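Local atomic coordinates of beta-galactosidase (Bacillus circulans, PDB entry 4MAD), a protein that probably hydrolyses terminal non-reducing beta-D-galactose residues in beta-D-galactosides, as a member of glycosyl hydrolase family 35. Residues 39-43 / 109-113; 129-133 / 169-173; 166-170 / 181-186; 213-219 / 237-242. All blocks are in the same frame, centred on the assembly; numbering follows the deposited sequence.

Interaction 1. Residues 39-43 / 109-113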
loop_
_atom_site.group_PDB
_atom_site.type_symbol
_atom_site.label_atom_id
_atom_site.label_comp_id
_atom_site.label_asym_id
_atom_site.label_seq_id
_atom_site.Cartn_x
_atom_site.Cartn_y
_atom_site.Cartn_z
ATOM N N HIS A 39 -1.284 -7.373 -7.636
ATOM C CA HIS A 39 -0.668 -6.081 -7.883
ATOM C C HIS A 39 0.827 -6.200 -8.122
ATOM O O HIS A 39 1.528 -6.695 -7.300
ATOM C CB HIS A 39 -0.861 -5.221 -6.664
ATOM C CG HIS A 39 -2.280 -4.964 -6.318
ATOM N ND1 HIS A 39 -3.311 -5.180 -7.193
ATOM C CD2 HIS A 39 -2.847 -4.546 -5.165
ATOM C CE1 HIS A 39 -4.448 -4.882 -6.603
ATOM N NE2 HIS A 39 -4.191 -4.523 -5.366
ATOM N N TYR A 40 1.308 -5.718 -9.242
ATOM C CA TYR A 40 2.704 -5.919 -9.548
ATOM C C TYR A 40 3.567 -5.343 -8.422
ATOM O O TYR A 40 4.615 -5.816 -8.164
ATOM C CB TYR A 40 3.103 -5.330 -10.909
ATOM C CG TYR A 40 2.735 -3.909 -11.068
ATOM C CD1 TYR A 40 3.654 -2.926 -10.906
ATOM C CD2 TYR A 40 1.486 -3.563 -11.384
ATOM C CE1 TYR A 40 3.302 -1.603 -10.999
ATOM C CE2 TYR A 40 1.120 -2.237 -11.510
ATOM C CZ TYR A 40 2.035 -1.244 -11.290
ATOM O OH TYR A 40 1.696 0.051 -11.396
ATOM N N PHE A 41 3.065 -4.300 -7.792
ATOM C CA PHE A 41 3.860 -3.482 -6.881
ATOM C C PHE A 41 3.958 -4.093 -5.522
ATOM O O PHE A 41 4.591 -3.563 -4.666
ATOM C CB PHE A 41 3.382 -2.059 -6.821
ATOM C CG PHE A 41 1.888 -1.886 -6.702
ATOM C CD1 PHE A 41 1.300 -1.803 -5.473
ATOM C CD2 PHE A 41 1.082 -1.793 -7.810
ATOM C CE1 PHE A 41 -0.002 -1.572 -5.376
ATOM C CE2 PHE A 41 -0.223 -1.597 -7.683
ATOM C CZ PHE A 41 -0.761 -1.496 -6.467
ATOM N N ARG A 42 3.323 -5.231 -5.380
ATOM C CA ARG A 42 3.282 -5.925 -4.116
ATOM C C ARG A 42 4.050 -7.268 -4.049
ATOM O O ARG A 42 4.034 -7.894 -3.065
ATOM C CB ARG A 42 1.854 -6.070 -3.659
ATOM C CG ARG A 42 1.316 -4.802 -3.068
ATOM C CD ARG A 42 -0.152 -4.846 -2.735
ATOM N NE ARG A 42 -0.526 -3.945 -1.675
ATOM C CZ ARG A 42 -1.599 -3.165 -1.656
ATOM N NH1 ARG A 42 -2.448 -3.196 -2.645
ATOM N NH2 ARG A 42 -1.832 -2.407 -0.605
ATOM N N THR A 43 4.710 -7.659 -5.137
ATOM C CA THR A 43 5.542 -8.846 -5.160
ATOM C C THR A 43 6.843 -8.531 -5.906
ATOM O O THR A 43 6.808 -7.854 -6.836
ATOM C CB THR A 43 4.781 -10.007 -5.792
ATOM O OG1 THR A 43 3.700 -10.357 -4.943
ATOM C CG2 THR A 43 5.691 -11.171 -6.034
ATOM N N ILE A 109 -6.534 4.637 -6.705
ATOM C CA ILE A 109 -6.759 3.207 -6.692
ATOM C C ILE A 109 -7.201 2.671 -5.326
ATOM O O ILE A 109 -7.676 1.609 -5.206
ATOM C CB ILE A 109 -5.523 2.464 -7.178
ATOM C CG1 ILE A 109 -4.332 2.757 -6.277
ATOM C CG2 ILE A 109 -5.176 2.841 -8.623
ATOM C CD1 ILE A 109 -3.264 1.766 -6.358
ATOM N N CYS A 110 -7.096 3.513 -4.323
ATOM C CA CYS A 110 -7.534 3.123 -2.995
ATOM C C CYS A 110 -6.600 1.965 -2.679
ATOM O O CYS A 110 -5.441 2.131 -2.639
ATOM C CB CYS A 110 -8.979 2.715 -2.980
ATOM S SG CYS A 110 -9.599 2.523 -1.326
ATOM N N ALA A 111 -7.168 0.784 -2.451
ATOM C CA ALA A 111 -6.397 -0.460 -2.367
ATOM C C ALA A 111 -5.632 -0.731 -1.062
ATOM O O ALA A 111 -5.002 -1.780 -0.926
ATOM C CB ALA A 111 -5.450 -0.570 -3.562
ATOM N N GLU A 112 -5.679 0.196 -0.112
ATOM C CA GLU A 112 -4.975 0.023 1.136
ATOM C C GLU A 112 -3.496 0.350 0.934
ATOM O O GLU A 112 -2.678 -0.280 1.493
ATOM C CB GLU A 112 -5.138 -1.394 1.662
ATOM C CG GLU A 112 -6.459 -1.695 2.262
ATOM C CD GLU A 112 -7.505 -1.990 1.247
ATOM O OE1 GLU A 112 -7.386 -2.942 0.542
ATOM O OE2 GLU A 112 -8.488 -1.328 1.191
ATOM N N TRP A 113 -3.229 1.314 0.078
ATOM C CA TRP A 113 -1.905 1.717 -0.371
ATOM C C TRP A 113 -1.705 3.207 -0.116
ATOM O O TRP A 113 -2.615 3.943 -0.232
ATOM C CB TRP A 113 -1.793 1.461 -1.881
ATOM C CG TRP A 113 -0.505 1.684 -2.527
ATOM C CD1 TRP A 113 -0.170 2.725 -3.329
ATOM C CD2 TRP A 113 0.621 0.825 -2.525
ATOM N NE1 TRP A 113 1.076 2.604 -3.774
ATOM C CE2 TRP A 113 1.614 1.457 -3.278
ATOM C CE3 TRP A 113 0.927 -0.374 -1.906
ATOM C CZ2 TRP A 113 2.851 0.894 -3.470
ATOM C CZ3 TRP A 113 2.163 -0.894 -2.086
ATOM C CH2 TRP A 113 3.096 -0.285 -2.875
#
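The indole of Trp113 takes the edge of the Phe41 ring on one face. Phe41 CE1 lies over the centre of the indole, and Phe41 CD1 comes within 3.5 Å of Trp113 CH2. This is an edge-to-face aromatic pair, with the planes turned 59° against each other. The centroid of the Phe41 ring is 4.6 Å from that of the six-membered ring of Trp113. One face of the Phe41 ring rests on His39 CB, and Phe41 CZ reaches Ile109 CD1 at 4.1 Å.

The Arg42 guanidinium stands nearly upright to the indole, the planes 80° apart. Trp113 CE3 lies over one guanidinium face, near its rim. Both segments lie in the connections after strands 34-38 and 100-104 of the parallel eight-stranded (beta/alpha)8 barrel; residues 40-42 make a short 3-10 turn. The contact is buried and lies at the C-terminal, catalytic end of the barrel. Glu112 belongs to the pocket that holds a 2-(2-methoxyethoxy)ethanol molecule, and its side chain is about 7 Å from that of Glu247, the predicted nucleophile.

Arg42 runs extended from CG to NE, which carries its charged end across to the backbone of 109-113. Arg42 NH2 donates to Ala111 O at 3.2 Å, from above the carbonyl plane and with a bent N-H...O angle of 143°. The same nitrogen also bonds Asn292 OD1, and Tyr313 forms a cation-pi contact with Arg42. Glu112 OE1 bonds Tyr313 OH, and Trp113 NE1 bonds Asn70 OD1.

Interaction 2. Residues 129-133 / 169-173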
loop_
_atom_site.group_PDB
_atom_site.type_symbol
_atom_site.label_atom_id
_atom_site.label_comp_id
_atom_site.label_asym_id
_atom_site.label_seq_id
_atom_site.Cartn_x
_atom_site.Cartn_y
_atom_site.Cartn_z
ATOM N N LYS A 129 -7.909 20.380 -5.633
ATOM C CA LYS A 129 -8.958 19.613 -5.022
ATOM C C LYS A 129 -8.965 18.257 -5.676
ATOM O O LYS A 129 -8.902 18.178 -6.858
ATOM C CB LYS A 129 -10.294 20.309 -5.197
ATOM C CG LYS A 129 -10.382 21.588 -4.468
ATOM C CD LYS A 129 -10.449 21.432 -3.010
ATOM C CE LYS A 129 -10.284 22.758 -2.368
ATOM N NZ LYS A 129 -10.678 22.830 -0.977
ATOM N N LEU A 130 -9.001 17.215 -4.875
ATOM C CA LEU A 130 -8.883 15.861 -5.387
ATOM C C LEU A 130 -10.174 15.205 -5.880
ATOM O O LEU A 130 -11.170 15.322 -5.280
ATOM C CB LEU A 130 -8.188 14.964 -4.363
ATOM C CG LEU A 130 -6.881 15.484 -3.802
ATOM C CD1 LEU A 130 -6.378 14.686 -2.698
ATOM C CD2 LEU A 130 -5.892 15.618 -4.833
ATOM N N ARG A 131 -10.071 14.467 -6.963
ATOM C CA ARG A 131 -11.176 13.662 -7.445
ATOM C C ARG A 131 -12.452 14.431 -7.723
ATOM O O ARG A 131 -13.508 14.012 -7.408
ATOM C CB ARG A 131 -11.428 12.448 -6.534
ATOM C CG ARG A 131 -10.290 11.539 -6.408
ATOM C CD ARG A 131 -10.522 10.432 -5.423
ATOM N NE ARG A 131 -11.319 9.336 -5.925
ATOM C CZ ARG A 131 -11.846 8.414 -5.147
ATOM N NH1 ARG A 131 -11.644 8.472 -3.864
ATOM N NH2 ARG A 131 -12.544 7.431 -5.660
ATOM N N CYS A 132 -12.267 15.580 -8.332
ATOM C CA CYS A 132 -13.334 16.407 -8.818
ATOM C C CYS A 132 -12.860 17.235 -9.993
ATOM O O CYS A 132 -11.737 17.203 -10.336
ATOM C CB CYS A 132 -13.943 17.250 -7.728
ATOM S SG CYS A 132 -12.821 18.466 -7.139
ATOM N N PHE A 133 -13.744 18.012 -10.555
ATOM C CA PHE A 133 -13.422 18.716 -11.764
ATOM C C PHE A 133 -12.600 19.971 -11.434
ATOM O O PHE A 133 -13.074 21.071 -11.499
ATOM C CB PHE A 133 -14.683 19.079 -12.563
ATOM C CG PHE A 133 -14.413 19.432 -13.958
ATOM C CD1 PHE A 133 -13.937 18.512 -14.827
ATOM C CD2 PHE A 133 -14.624 20.711 -14.413
ATOM C CE1 PHE A 133 -13.679 18.828 -16.088
ATOM C CE2 PHE A 133 -14.356 21.025 -15.679
ATOM C CZ PHE A 133 -13.873 20.068 -16.530
ATOM N N GLU A 169 -12.811 4.959 -12.800
ATOM C CA GLU A 169 -12.119 5.588 -11.630
ATOM C C GLU A 169 -12.016 4.352 -10.751
ATOM O O GLU A 169 -11.923 3.284 -11.177
ATOM C CB GLU A 169 -12.938 6.729 -11.050
ATOM C CG GLU A 169 -12.228 8.009 -10.757
ATOM C CD GLU A 169 -12.010 8.197 -9.285
ATOM O OE1 GLU A 169 -12.408 7.369 -8.494
ATOM O OE2 GLU A 169 -11.405 9.180 -8.934
ATOM N N ASN A 170 -11.973 4.604 -9.488
ATOM C CA ASN A 170 -12.394 3.600 -8.542
ATOM C C ASN A 170 -13.392 3.831 -7.452
ATOM O O ASN A 170 -13.207 4.670 -6.637
ATOM C CB ASN A 170 -11.047 3.230 -7.961
ATOM C CG ASN A 170 -11.101 1.979 -7.122
ATOM O OD1 ASN A 170 -11.096 0.924 -7.638
ATOM N ND2 ASN A 170 -11.193 2.123 -5.835
ATOM N N GLU A 171 -14.492 3.103 -7.503
ATOM C CA GLU A 171 -15.502 3.252 -6.493
ATOM C C GLU A 171 -15.805 4.751 -6.259
ATOM O O GLU A 171 -15.854 5.202 -5.157
ATOM C CB GLU A 171 -15.075 2.542 -5.207
ATOM C CG GLU A 171 -15.176 1.060 -5.239
ATOM C CD GLU A 171 -15.119 0.359 -3.863
ATOM O OE1 GLU A 171 -14.464 0.897 -2.974
ATOM O OE2 GLU A 171 -15.721 -0.712 -3.731
ATOM N N TYR A 172 -15.991 5.494 -7.340
ATOM C CA TYR A 172 -16.111 6.933 -7.220
ATOM C C TYR A 172 -17.302 7.340 -6.364
ATOM O O TYR A 172 -17.239 8.285 -5.663
ATOM C CB TYR A 172 -16.113 7.654 -8.542
ATOM C CG TYR A 172 -16.104 9.145 -8.395
ATOM C CD1 TYR A 172 -15.018 9.820 -7.863
ATOM C CD2 TYR A 172 -17.209 9.901 -8.712
ATOM C CE1 TYR A 172 -15.029 11.157 -7.708
ATOM C CE2 TYR A 172 -17.212 11.247 -8.530
ATOM C CZ TYR A 172 -16.119 11.873 -8.044
ATOM O OH TYR A 172 -16.114 13.206 -7.889
ATOM N N GLY A 173 -18.371 6.562 -6.438
ATOM C CA GLY A 173 -19.588 6.850 -5.759
ATOM C C GLY A 173 -19.475 6.862 -4.265
ATOM O O GLY A 173 -20.351 7.293 -3.561
HETATM O O HOH W 1 -13.521 5.624 -3.428
#
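Glu169 OE1 accepts two hydrogen bonds. Arg131 NH2 comes at 2.8 Å on the syn lone pair, and the backbone N of Asn170 comes from above the carboxylate plane at 3.0 Å. Glu169 OE2 takes Arg131 NE at 3.0 Å, also on its syn lone pair. The arginine thus grips the carboxylate side-on with two nitrogens, one to each oxygen. The two planes are only 4° apart. Both bonds are nearly straight, with N-H...O angles of 163° for NH2 to OE1 and 169° for NE to OE2. A bend at chi3 turns the guanidinium of Arg131 to this paired position. The side-on pairing fixes the plane of the buried carboxylate, and Tyr181 OH is a further donor to Glu169 OE2.

The contact joins two loops that follow neighbouring strands of the (beta/alpha)8 barrel, 100-104 and 163-167. The second loop carries Glu171, the predicted proton donor, whose OE2 is bonded to Asn222.

Water 1 accepts from Arg131 NH2 and donates to Glu171 O, linking the arginine to the backbone of that glutamate. Farther back along Arg131, Tyr172 OH donates to Arg131 O at 2.8 Å. The carbonyl oxygen lies at the edge of the tyrosine ring, near its plane.

Interaction 3. Residues 166-170 / 181-186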
loop_
_atom_site.group_PDB
_atom_site.type_symbol
_atom_site.label_atom_id
_atom_site.label_comp_id
_atom_site.label_asym_id
_atom_site.label_seq_id
_atom_site.Cartn_x
_atom_site.Cartn_y
_atom_site.Cartn_z
ATOM N N LEU A 166 -10.313 -1.792 -19.099
ATOM C CA LEU A 166 -9.791 -0.876 -18.138
ATOM C C LEU A 166 -10.864 -0.179 -17.305
ATOM O O LEU A 166 -11.898 0.134 -17.808
ATOM C CB LEU A 166 -8.969 0.155 -18.855
ATOM C CG LEU A 166 -7.801 -0.308 -19.685
ATOM C CD1 LEU A 166 -8.209 -0.341 -21.106
ATOM C CD2 LEU A 166 -6.651 0.603 -19.516
ATOM N N GLN A 167 -10.557 0.065 -16.042
ATOM C CA GLN A 167 -11.482 0.748 -15.155
ATOM C C GLN A 167 -11.243 2.239 -15.159
ATOM O O GLN A 167 -10.150 2.635 -15.187
ATOM C CB GLN A 167 -11.337 0.268 -13.734
ATOM C CG GLN A 167 -12.474 0.650 -12.854
ATOM C CD GLN A 167 -12.323 0.191 -11.443
ATOM O OE1 GLN A 167 -11.658 0.836 -10.655
ATOM N NE2 GLN A 167 -12.917 -0.912 -11.116
ATOM N N ILE A 168 -12.304 3.012 -15.102
ATOM C CA ILE A 168 -12.196 4.426 -15.114
ATOM C C ILE A 168 -11.962 5.011 -13.764
ATOM O O ILE A 168 -10.936 5.513 -13.559
ATOM C CB ILE A 168 -13.303 5.112 -15.895
ATOM C CG1 ILE A 168 -13.123 4.781 -17.378
ATOM C CG2 ILE A 168 -13.229 6.576 -15.664
ATOM C CD1 ILE A 168 -14.258 4.981 -18.177
ATOM N N GLU A 169 -12.811 4.959 -12.800
ATOM C CA GLU A 169 -12.119 5.588 -11.630
ATOM C C GLU A 169 -12.016 4.352 -10.751
ATOM O O GLU A 169 -11.923 3.284 -11.177
ATOM C CB GLU A 169 -12.938 6.729 -11.050
ATOM C CG GLU A 169 -12.228 8.009 -10.757
ATOM C CD GLU A 169 -12.010 8.197 -9.285
ATOM O OE1 GLU A 169 -12.408 7.369 -8.494
ATOM O OE2 GLU A 169 -11.405 9.180 -8.934
ATOM N N ASN A 170 -11.973 4.604 -9.488
ATOM C CA ASN A 170 -12.394 3.600 -8.542
ATOM C C ASN A 170 -13.392 3.831 -7.452
ATOM O O ASN A 170 -13.207 4.670 -6.637
ATOM C CB ASN A 170 -11.047 3.230 -7.961
ATOM C CG ASN A 170 -11.101 1.979 -7.122
ATOM O OD1 ASN A 170 -11.096 0.924 -7.638
ATOM N ND2 ASN A 170 -11.193 2.123 -5.835
ATOM N N TYR A 181 -16.161 15.536 -13.880
ATOM C CA TYR A 181 -14.886 14.869 -13.670
ATOM C C TYR A 181 -14.865 13.460 -14.264
ATOM O O TYR A 181 -13.958 13.108 -14.936
ATOM C CB TYR A 181 -14.638 14.746 -12.184
ATOM C CG TYR A 181 -13.527 13.800 -11.744
ATOM C CD1 TYR A 181 -12.299 13.831 -12.301
ATOM C CD2 TYR A 181 -13.720 12.918 -10.737
ATOM C CE1 TYR A 181 -11.310 12.981 -11.868
ATOM C CE2 TYR A 181 -12.757 12.076 -10.331
ATOM C CZ TYR A 181 -11.554 12.109 -10.885
ATOM O OH TYR A 181 -10.620 11.273 -10.444
ATOM N N LEU A 182 -15.903 12.682 -14.006
ATOM C CA LEU A 182 -15.946 11.331 -14.519
ATOM C C LEU A 182 -15.941 11.312 -16.055
ATOM O O LEU A 182 -15.285 10.542 -16.663
ATOM C CB LEU A 182 -17.161 10.606 -14.004
ATOM C CG LEU A 182 -17.187 10.269 -12.527
ATOM C CD1 LEU A 182 -18.487 9.631 -12.113
ATOM C CD2 LEU A 182 -16.055 9.413 -12.172
ATOM N N GLN A 183 -16.705 12.208 -16.643
ATOM C CA GLN A 183 -16.765 12.334 -18.071
ATOM C C GLN A 183 -15.458 12.743 -18.658
ATOM O O GLN A 183 -15.061 12.257 -19.653
ATOM C CB GLN A 183 -17.928 13.220 -18.518
ATOM C CG GLN A 183 -19.248 12.601 -18.198
ATOM C CD GLN A 183 -20.421 13.301 -18.768
ATOM O OE1 GLN A 183 -20.289 14.072 -19.647
ATOM N NE2 GLN A 183 -21.580 13.044 -18.230
ATOM N N TYR A 184 -14.782 13.646 -18.002
ATOM C CA TYR A 184 -13.505 14.040 -18.482
ATOM C C TYR A 184 -12.511 12.879 -18.425
ATOM O O TYR A 184 -11.720 12.665 -19.298
ATOM C CB TYR A 184 -13.003 15.181 -17.657
ATOM C CG TYR A 184 -11.713 15.710 -18.154
ATOM C CD1 TYR A 184 -11.683 16.703 -19.089
ATOM C CD2 TYR A 184 -10.529 15.202 -17.714
ATOM C CE1 TYR A 184 -10.521 17.184 -19.559
ATOM C CE2 TYR A 184 -9.348 15.693 -18.164
ATOM C CZ TYR A 184 -9.345 16.687 -19.101
ATOM O OH TYR A 184 -8.174 17.193 -19.596
ATOM N N LEU A 185 -12.570 12.153 -17.340
ATOM C CA LEU A 185 -11.722 10.972 -17.165
ATOM C C LEU A 185 -12.005 9.889 -18.205
ATOM O O LEU A 185 -11.116 9.375 -18.787
ATOM C CB LEU A 185 -11.928 10.387 -15.784
ATOM C CG LEU A 185 -10.751 9.756 -15.121
ATOM C CD1 LEU A 185 -9.555 10.622 -15.233
ATOM C CD2 LEU A 185 -11.037 9.466 -13.677
ATOM N N ARG A 186 -13.269 9.641 -18.458
ATOM C CA ARG A 186 -13.645 8.641 -19.426
ATOM C C ARG A 186 -13.114 8.982 -20.807
ATOM O O ARG A 186 -12.584 8.193 -21.506
ATOM C CB ARG A 186 -15.153 8.606 -19.474
ATOM C CG ARG A 186 -15.804 7.828 -20.587
ATOM C CD ARG A 186 -17.188 8.315 -20.850
ATOM N NE ARG A 186 -17.265 9.666 -21.397
ATOM C CZ ARG A 186 -18.366 10.394 -21.461
ATOM N NH1 ARG A 186 -19.508 9.912 -21.053
ATOM N NH2 ARG A 186 -18.336 11.597 -21.955
#
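Polar contact between 166-170 and 181-186 rests on one hydrogen bond: Tyr181 OH donates to Glu169 OE2 at 2.7 Å. It uses the anti lone pair, the side of the oxygen turned away from OE1. The planes of the carboxylate and the phenol ring are 82° apart, and OE2 sits at the edge of the ring, near its plane. Tyr181 CG is anti to the backbone N (chi1 166°), and from there the ring reaches across to the acid. The hydroxyl is also bonded to Tyr137 OH. The syn side of Glu169 OE2 is already taken by Arg131, so this oxygen is approached on both of its lone pairs. Several donors around a buried carboxylate would be expected to favour its charged form.

The apolar contacts come from Leu182, Leu185 and the first carbons of Arg186, on the helix side. Leu185 CD2 packs against Glu169 CG at 3.5 Å, the two side chains crossing at about a right angle. Leu182 CD2 meets Glu169 CB at 4.3 Å. Ile168 divides its branches between two helix residues. Its CG2 lies 4.0 Å from Leu185 CB as the two side chains pass in opposite directions. Its CD1 reaches Arg186 CA at 3.9 Å and also meets the first carbons of the arginine side chain, whose far end leads away to Glu215 O.

Strand 163-167, helix 179-192 and strand 197-202 form one beta-alpha-beta unit of the barrel. The contact packs the helix against the residues that directly follow strand 163-167. Helix 135-152 touches Tyr181 through Leu138, and Ile168 continues onto Leu198 of strand 197-202.

Interaction 4. Residues 213-219 / 237-242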
loop_
_atom_site.group_PDB
_atom_site.type_symbol
_atom_site.label_atom_id
_atom_site.label_comp_id
_atom_site.label_asym_id
_atom_site.label_seq_id
_atom_site.Cartn_x
_atom_site.Cartn_y
_atom_site.Cartn_z
ATOM N N MET A 213 -21.495 5.953 -11.516
ATOM C CA MET A 213 -21.707 5.531 -12.888
ATOM C C MET A 213 -21.484 6.700 -13.833
ATOM O O MET A 213 -21.742 7.831 -13.486
ATOM C CB MET A 213 -23.075 4.901 -13.081
ATOM C CG MET A 213 -23.361 3.748 -12.191
ATOM S SD MET A 213 -24.972 2.989 -12.421
ATOM C CE MET A 213 -24.904 2.728 -14.146
ATOM N N ILE A 214 -20.972 6.385 -15.006
ATOM C CA ILE A 214 -20.777 7.312 -16.072
ATOM C C ILE A 214 -21.659 6.988 -17.302
ATOM O O ILE A 214 -21.794 5.876 -17.700
ATOM C CB ILE A 214 -19.339 7.395 -16.537
ATOM C CG1 ILE A 214 -18.360 7.316 -15.377
ATOM C CG2 ILE A 214 -19.143 8.658 -17.258
ATOM C CD1 ILE A 214 -16.971 7.217 -15.783
ATOM N N GLU A 215 -22.236 8.019 -17.887
ATOM C CA GLU A 215 -23.081 7.803 -18.993
ATOM C C GLU A 215 -22.244 7.138 -20.052
ATOM O O GLU A 215 -21.168 7.537 -20.343
ATOM C CB GLU A 215 -23.652 9.129 -19.506
ATOM C CG GLU A 215 -24.530 9.009 -20.681
ATOM C CD GLU A 215 -25.767 8.136 -20.454
ATOM O OE1 GLU A 215 -25.749 7.272 -19.588
ATOM O OE2 GLU A 215 -26.764 8.301 -21.178
ATOM N N GLY A 216 -22.825 6.095 -20.610
ATOM C CA GLY A 216 -22.262 5.300 -21.669
ATOM C C GLY A 216 -21.313 4.210 -21.248
ATOM O O GLY A 216 -20.773 3.562 -22.067
ATOM N N ILE A 217 -21.131 4.031 -19.950
ATOM C CA ILE A 217 -20.106 3.144 -19.433
ATOM C C ILE A 217 -20.636 1.976 -18.566
ATOM O O ILE A 217 -21.375 2.194 -17.661
ATOM C CB ILE A 217 -19.056 3.971 -18.647
ATOM C CG1 ILE A 217 -18.342 4.971 -19.553
ATOM C CG2 ILE A 217 -18.097 3.091 -18.027
ATOM C CD1 ILE A 217 -17.588 4.370 -20.652
ATOM N N PHE A 218 -20.187 0.768 -18.857
ATOM C CA PHE A 218 -20.563 -0.442 -18.137
ATOM C C PHE A 218 -20.197 -0.293 -16.656
ATOM O O PHE A 218 -19.148 0.121 -16.350
ATOM C CB PHE A 218 -19.785 -1.601 -18.768
ATOM C CG PHE A 218 -20.045 -2.948 -18.166
ATOM C CD1 PHE A 218 -21.303 -3.457 -18.068
ATOM C CD2 PHE A 218 -19.008 -3.730 -17.736
ATOM C CE1 PHE A 218 -21.510 -4.672 -17.523
ATOM C CE2 PHE A 218 -19.231 -4.932 -17.191
ATOM C CZ PHE A 218 -20.474 -5.397 -17.085
ATOM N N GLU A 219 -21.088 -0.707 -15.780
ATOM C CA GLU A 219 -20.840 -0.700 -14.348
ATOM C C GLU A 219 -20.733 -2.120 -13.763
ATOM O O GLU A 219 -21.411 -3.015 -14.185
ATOM C CB GLU A 219 -21.885 0.140 -13.592
ATOM C CG GLU A 219 -21.853 0.128 -12.090
ATOM C CD GLU A 219 -20.725 0.961 -11.493
ATOM O OE1 GLU A 219 -19.611 0.753 -11.901
ATOM O OE2 GLU A 219 -20.982 1.784 -10.610
ATOM N N TYR A 237 -30.171 -0.063 -11.936
ATOM C CA TYR A 237 -29.518 0.930 -12.734
ATOM C C TYR A 237 -29.047 0.458 -14.115
ATOM O O TYR A 237 -28.790 1.245 -14.966
ATOM C CB TYR A 237 -28.339 1.524 -11.949
ATOM C CG TYR A 237 -28.720 2.268 -10.700
ATOM C CD1 TYR A 237 -28.657 3.630 -10.662
ATOM C CD2 TYR A 237 -29.106 1.615 -9.577
ATOM C CE1 TYR A 237 -28.994 4.301 -9.574
ATOM C CE2 TYR A 237 -29.473 2.282 -8.478
ATOM C CZ TYR A 237 -29.412 3.626 -8.473
ATOM O OH TYR A 237 -29.721 4.337 -7.355
ATOM N N GLN A 238 -28.879 -0.827 -14.280
ATOM C CA GLN A 238 -28.260 -1.397 -15.458
ATOM C C GLN A 238 -28.858 -2.766 -15.690
ATOM O O GLN A 238 -28.286 -3.721 -15.343
ATOM C CB GLN A 238 -26.760 -1.504 -15.253
ATOM C CG GLN A 238 -25.998 -2.096 -16.393
ATOM C CD GLN A 238 -24.518 -2.009 -16.174
ATOM O OE1 GLN A 238 -23.883 -1.016 -16.414
ATOM N NE2 GLN A 238 -23.994 -3.056 -15.648
ATOM N N PRO A 239 -30.067 -2.787 -16.186
ATOM C CA PRO A 239 -30.883 -3.988 -16.237
ATOM C C PRO A 239 -30.390 -5.109 -17.114
ATOM O O PRO A 239 -30.582 -6.213 -16.748
ATOM C CB PRO A 239 -32.238 -3.458 -16.714
ATOM C CG PRO A 239 -31.987 -2.241 -17.271
ATOM C CD PRO A 239 -30.819 -1.630 -16.609
ATOM N N ASN A 240 -29.816 -4.827 -18.262
ATOM C CA ASN A 240 -29.551 -5.882 -19.234
ATOM C C ASN A 240 -28.134 -6.448 -19.387
ATOM O O ASN A 240 -27.949 -7.554 -19.784
ATOM C CB ASN A 240 -30.041 -5.439 -20.591
ATOM C CG ASN A 240 -31.481 -5.072 -20.580
ATOM O OD1 ASN A 240 -32.274 -5.757 -20.033
ATOM N ND2 ASN A 240 -31.801 -3.955 -21.147
ATOM N N ALA A 241 -27.159 -5.639 -19.027
ATOM C CA ALA A 241 -25.776 -5.929 -19.204
ATOM C C ALA A 241 -25.304 -7.044 -18.278
ATOM O O ALA A 241 -25.948 -7.333 -17.328
ATOM C CB ALA A 241 -24.986 -4.733 -19.031
ATOM N N PRO A 242 -24.191 -7.667 -18.622
ATOM C CA PRO A 242 -23.722 -8.827 -17.885
ATOM C C PRO A 242 -23.381 -8.423 -16.488
ATOM O O PRO A 242 -23.052 -7.300 -16.284
ATOM C CB PRO A 242 -22.451 -9.224 -18.612
ATOM C CG PRO A 242 -22.268 -8.324 -19.647
ATOM C CD PRO A 242 -23.444 -7.512 -19.864
HETATM O O HOH W 2 -21.740 -5.855 -14.056
#
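The amide of Gln238 and the ring of Phe218 lie almost in parallel planes, only 6° apart, while the two side chains cross at about a right angle. Gln238 NE2 comes 3.5 Å from Phe218 CE1, obliquely to the ring. Gln238 is extended, with CG anti to the backbone N (chi1 179°), and this stretches its amide across to the backbone of Glu219. There it makes two hydrogen bonds with the same residue. Glu219 N donates to Gln238 OE1 at 2.9 Å, in the carbonyl plane and on a lone pair. Gln238 NE2 donates to Glu219 O at 3.0 Å, tilted 17° from that carbonyl plane. One side-chain amide thus meets both the N-H and the C=O of Glu219.

Glu219 lies on barrel strand 218-223. The loop at 237-242 leads from helix 227-237 to strand 244-249. The contact ties together two ends of one beta-alpha-beta crossover of the barrel.

The Phe218 ring turns its edge to this loop. Pro242 O lies near the ring plane, 3.3 Å from Phe218 CE1, and Ala241 CB meets the same carbon at 3.8 Å. Water 2 donates to both Glu219 O and Pro242 O. At the start of both segments, Met213 SD sits 3.7 Å from Tyr237 CB. The sulfur stands obliquely to the Tyr237 ring, 5.0 Å from its centroid, as a Met-aromatic contact.

In the fold
All four contacts belong to the (beta/alpha)8 barrel. Interaction 1 is nearest the chain centre and joins the loops after strands 34-38 and 100-104. Interactions 2 and 3 have centres 8 Å apart and share Glu169 and Asn170; Asn170 also packs on Ile109 and Cys110 of interaction 1, whose centre is about 18 Å from that of interaction 2. Interaction 4 has its centre 14 Å from that of interaction 3 and touches it through Ile214 and Glu215. Interaction 1 closes before 2 opens, 3 begins on the stretch where 2 ends, and 4 follows. Together they step from the ligand pocket, past the predicted proton donor, to strand 218-223 and the loop after helix 227-237.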